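Local coordinates for protein TarM (Staphylococcus aureus subsp. aureus 21178, PDB 4X7R) that belongs to the GT-B glycosyltransferases, with two Rossmann-like domains facing each other across a ligand-holding cleft, at residues F431-Y439 / F466-K477. The protein carries 1 engineered substitution. Numbering follows the deposited sequence.
Sequences FIEDNKNGY and FGSKARENIIEK
At the edge of the C-terminal Rossmann-like domain, the type II beta-turn 433-436, leading into the outermost strand 438-441, lies against helix 460-477, with Asn437 and Phe466 at the centre of the contact. Phe466 lays one ring face against the peptide between Lys436 and Asn437, and its CD1 lies 3.3 Å from Lys436 O. At the ring's outer rim, CE2 points into the face of Tyr439, 3.5 Å from its CZ, an edge-to-face pair with planes 68° apart; Leu456 touches both rings. A flat phenyl ring suits this place, since its face accepts a peptide while its rim meets another aromatic. The turn is closed by Lys436 N bonding to Glu433 O, with Asn435 at the positive-phi position, and Asn437 braces it further. Its CG sits between backbone N and carbonyl carbon (chi1 70°), which folds the amide back over the turn, where OD1 takes the N-H of Glu433 at 2.8 Å from above the carbonyl plane and ND2 donates to Phe431 O in the plane of that carbonyl. Asparagine fits because one short side chain both accepts and donates. Its CB meanwhile packs against the helix, 3.6 Å from Ala470 N, where the small Ala470 side chain lets the turn come close. Asn473 reaches the same Phe431 O with its own ND2, a short but poorly angled, weak bond of 2.7 Å, so two amides converge on the carbonyl of the buried Phe431. Lys477 NZ, donating to Asn473 OD1 in the carbonyl plane, probably fixes which way that amide faces, and a water accepts from ND2. One helical turn from Ala470, Ile474 CD1 meets Phe431 CB at 3.7 Å, beside Met413 and Ile414 of helix 407-414. A beta-turn entering the edge strand of a parallel sheet is thus covered by a helix, in the C-terminal Rossmann-like domain of a GT-B protein.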
loop_
_atom_site.group_PDB
_atom_site.type_symbol
_atom_site.label_atom_id
_atom_site.label_comp_id
_atom_site.label_asym_id
_atom_site.label_seq_id
_atom_site.Cartn_x
_atom_site.Cartn_y
_atom_site.Cartn_z
ATOM N N PHE A 431 16.419 16.484 5.734
ATOM C CA PHE A 431 17.615 15.827 5.200
ATOM C C PHE A 431 18.332 16.529 4.062
ATOM O O PHE A 431 19.515 16.282 3.858
ATOM C CB PHE A 431 17.319 14.346 4.902
ATOM C CG PHE A 431 16.036 14.103 4.148
ATOM C CD1 PHE A 431 15.967 14.319 2.775
ATOM C CD2 PHE A 431 14.901 13.644 4.806
ATOM C CE1 PHE A 431 14.779 14.109 2.080
ATOM C CE2 PHE A 431 13.710 13.451 4.114
ATOM C CZ PHE A 431 13.655 13.679 2.750
ATOM N N ILE A 432 17.639 17.409 3.321
ATOM C CA ILE A 432 18.308 18.140 2.247
ATOM C C ILE A 432 18.955 19.382 2.859
ATOM O O ILE A 432 18.279 20.121 3.571
ATOM C CB ILE A 432 17.378 18.478 1.036
ATOM C CG1 ILE A 432 16.773 17.190 0.401
ATOM C CG2 ILE A 432 18.115 19.356 -0.013
ATOM C CD1 ILE A 432 15.664 17.453 -0.638
ATOM N N GLU A 433 20.264 19.597 2.586
ATOM C CA GLU A 433 21.015 20.772 3.025
ATOM C C GLU A 433 21.239 21.559 1.746
ATOM O O GLU A 433 22.050 21.161 0.899
ATOM C CB GLU A 433 22.335 20.383 3.714
ATOM C CG GLU A 433 22.110 19.636 5.026
ATOM C CD GLU A 433 23.295 19.457 5.960
ATOM O OE1 GLU A 433 24.421 19.213 5.468
ATOM O OE2 GLU A 433 23.079 19.493 7.194
ATOM N N ASP A 434 20.398 22.583 1.545
ATOM C CA ASP A 434 20.367 23.418 0.351
ATOM C C ASP A 434 21.736 23.884 -0.059
ATOM O O ASP A 434 22.474 24.404 0.772
ATOM C CB ASP A 434 19.425 24.627 0.510
ATOM C CG ASP A 434 19.294 25.423 -0.772
ATOM O OD1 ASP A 434 18.619 24.942 -1.700
ATOM O OD2 ASP A 434 19.917 26.497 -0.870
ATOM N N ASN A 435 22.079 23.646 -1.343
ATOM C CA ASN A 435 23.343 24.005 -1.983
ATOM C C ASN A 435 24.558 23.256 -1.381
ATOM O O ASN A 435 25.701 23.634 -1.630
ATOM C CB ASN A 435 23.510 25.536 -1.999
ATOM C CG ASN A 435 24.454 26.078 -3.028
ATOM O OD1 ASN A 435 24.577 25.561 -4.147
ATOM N ND2 ASN A 435 25.125 27.154 -2.660
ATOM N N LYS A 436 24.310 22.156 -0.640
ATOM C CA LYS A 436 25.373 21.337 -0.046
ATOM C C LYS A 436 25.215 19.864 -0.450
ATOM O O LYS A 436 26.187 19.245 -0.868
ATOM C CB LYS A 436 25.439 21.520 1.482
ATOM C CG LYS A 436 26.500 20.654 2.157
ATOM C CD LYS A 436 26.632 20.935 3.642
ATOM C CE LYS A 436 27.603 19.989 4.307
ATOM N NZ LYS A 436 27.681 20.240 5.770
ATOM N N ASN A 437 23.988 19.313 -0.375
ATOM C CA ASN A 437 23.750 17.922 -0.765
ATOM C C ASN A 437 22.556 17.775 -1.730
ATOM O O ASN A 437 22.156 16.665 -2.082
ATOM C CB ASN A 437 23.619 17.049 0.487
ATOM C CG ASN A 437 22.369 17.253 1.301
ATOM O OD1 ASN A 437 21.335 17.698 0.802
ATOM N ND2 ASN A 437 22.397 16.810 2.548
ATOM N N GLY A 438 22.023 18.920 -2.149
ATOM C CA GLY A 438 20.877 19.044 -3.043
ATOM C C GLY A 438 20.279 20.438 -2.967
ATOM O O GLY A 438 20.903 21.364 -2.429
ATOM N N TYR A 439 19.051 20.590 -3.495
ATOM C CA TYR A 439 18.361 21.877 -3.486
ATOM C C TYR A 439 16.943 21.784 -2.959
ATOM O O TYR A 439 16.195 20.861 -3.329
ATOM C CB TYR A 439 18.352 22.521 -4.886
ATOM C CG TYR A 439 19.711 22.948 -5.407
ATOM C CD1 TYR A 439 20.426 23.976 -4.796
ATOM C CD2 TYR A 439 20.242 22.385 -6.565
ATOM C CE1 TYR A 439 21.668 24.389 -5.288
ATOM C CE2 TYR A 439 21.467 22.813 -7.085
ATOM C CZ TYR A 439 22.184 23.801 -6.433
ATOM O OH TYR A 439 23.403 24.193 -6.936
ATOM N N PHE A 466 27.447 16.732 -4.378
ATOM C CA PHE A 466 26.141 16.819 -3.719
ATOM C C PHE A 466 25.697 15.434 -3.287
ATOM O O PHE A 466 25.363 15.251 -2.116
ATOM C CB PHE A 466 25.099 17.492 -4.635
ATOM C CG PHE A 466 25.003 19.004 -4.570
ATOM C CD1 PHE A 466 26.077 19.772 -4.127
ATOM C CD2 PHE A 466 23.857 19.660 -5.000
ATOM C CE1 PHE A 466 25.987 21.167 -4.078
ATOM C CE2 PHE A 466 23.778 21.054 -4.971
ATOM C CZ PHE A 466 24.848 21.800 -4.520
ATOM N N GLY A 467 25.794 14.470 -4.207
ATOM C CA GLY A 467 25.431 13.077 -3.970
ATOM C C GLY A 467 26.218 12.427 -2.852
ATOM O O GLY A 467 25.643 11.759 -1.989
ATOM N N SER A 468 27.545 12.656 -2.847
ATOM C CA SER A 468 28.475 12.136 -1.835
ATOM C C SER A 468 28.100 12.663 -0.431
ATOM O O SER A 468 27.999 11.874 0.504
ATOM C CB SER A 468 29.920 12.496 -2.200
ATOM O OG SER A 468 30.577 11.471 -2.936
ATOM N N LYS A 469 27.848 13.985 -0.307
ATOM C CA LYS A 469 27.430 14.630 0.940
ATOM C C LYS A 469 26.030 14.125 1.362
ATOM O O LYS A 469 25.772 13.974 2.558
ATOM C CB LYS A 469 27.416 16.160 0.774
ATOM C CG LYS A 469 28.793 16.820 0.785
ATOM C CD LYS A 469 29.186 17.241 2.203
ATOM C CE LYS A 469 30.682 17.241 2.420
ATOM N NZ LYS A 469 31.033 17.209 3.868
ATOM N N ALA A 470 25.141 13.840 0.370
ATOM C CA ALA A 470 23.776 13.339 0.593
ATOM C C ALA A 470 23.752 12.011 1.338
ATOM O O ALA A 470 23.044 11.908 2.343
ATOM C CB ALA A 470 23.011 13.240 -0.721
ATOM N N ARG A 471 24.557 11.019 0.885
ATOM C CA ARG A 471 24.653 9.676 1.512
ATOM C C ARG A 471 25.214 9.813 2.934
ATOM O O ARG A 471 24.660 9.242 3.871
ATOM C CB ARG A 471 25.484 8.707 0.638
ATOM C CG ARG A 471 26.231 7.618 1.411
ATOM C CD ARG A 471 26.975 6.636 0.526
ATOM N NE ARG A 471 26.044 5.617 0.074
ATOM C CZ ARG A 471 25.943 4.400 0.590
ATOM N NH1 ARG A 471 26.804 3.987 1.514
ATOM N NH2 ARG A 471 25.006 3.570 0.159
ATOM N N GLU A 472 26.275 10.624 3.078
ATOM C CA GLU A 472 26.932 10.963 4.331
ATOM C C GLU A 472 25.927 11.537 5.340
ATOM O O GLU A 472 25.958 11.150 6.508
ATOM C CB GLU A 472 27.996 12.016 4.047
ATOM C CG GLU A 472 29.386 11.657 4.510
ATOM C CD GLU A 472 30.444 12.624 4.013
ATOM O OE1 GLU A 472 30.379 13.829 4.358
ATOM O OE2 GLU A 472 31.344 12.170 3.271
ATOM N N ASN A 473 25.032 12.457 4.885
ATOM C CA ASN A 473 24.013 13.084 5.728
ATOM C C ASN A 473 22.974 12.086 6.193
ATOM O O ASN A 473 22.542 12.166 7.337
ATOM C CB ASN A 473 23.335 14.270 5.023
ATOM C CG ASN A 473 22.630 15.204 5.994
ATOM O OD1 ASN A 473 23.162 15.584 7.041
ATOM N ND2 ASN A 473 21.424 15.605 5.680
ATOM N N ILE A 474 22.586 11.126 5.326
ATOM C CA ILE A 474 21.596 10.092 5.691
ATOM C C ILE A 474 22.179 9.140 6.730
ATOM O O ILE A 474 21.532 8.851 7.741
ATOM C CB ILE A 474 20.969 9.347 4.460
ATOM C CG1 ILE A 474 20.298 10.329 3.448
ATOM C CG2 ILE A 474 20.005 8.229 4.890
ATOM C CD1 ILE A 474 19.269 11.351 4.018
ATOM N N ILE A 475 23.416 8.664 6.484
ATOM C CA ILE A 475 24.131 7.748 7.383
ATOM C C ILE A 475 24.213 8.394 8.771
ATOM O O ILE A 475 23.811 7.784 9.750
ATOM C CB ILE A 475 25.526 7.371 6.794
ATOM C CG1 ILE A 475 25.359 6.375 5.629
ATOM C CG2 ILE A 475 26.472 6.817 7.871
ATOM C CD1 ILE A 475 26.625 6.161 4.773
ATOM N N GLU A 476 24.635 9.651 8.826
ATOM C CA GLU A 476 24.777 10.349 10.084
ATOM C C GLU A 476 23.487 10.583 10.874
ATOM O O GLU A 476 23.473 10.373 12.088
ATOM C CB GLU A 476 25.506 11.656 9.859
ATOM C CG GLU A 476 25.910 12.299 11.152
ATOM C CD GLU A 476 26.497 13.684 10.970
ATOM O OE1 GLU A 476 27.158 13.923 9.931
ATOM O OE2 GLU A 476 26.298 14.527 11.876
ATOM N N LYS A 477 22.417 10.997 10.203
ATOM C CA LYS A 477 21.209 11.376 10.902
ATOM C C LYS A 477 20.120 10.330 11.057
ATOM O O LYS A 477 19.186 10.561 11.833
ATOM C CB LYS A 477 20.675 12.703 10.331
ATOM C CG LYS A 477 21.695 13.854 10.468
ATOM C CD LYS A 477 21.154 15.152 9.874
ATOM C CE LYS A 477 21.941 16.382 10.274
ATOM N NZ LYS A 477 23.329 16.351 9.748
HETATM O O HOH W 1 20.354 17.567 7.415
#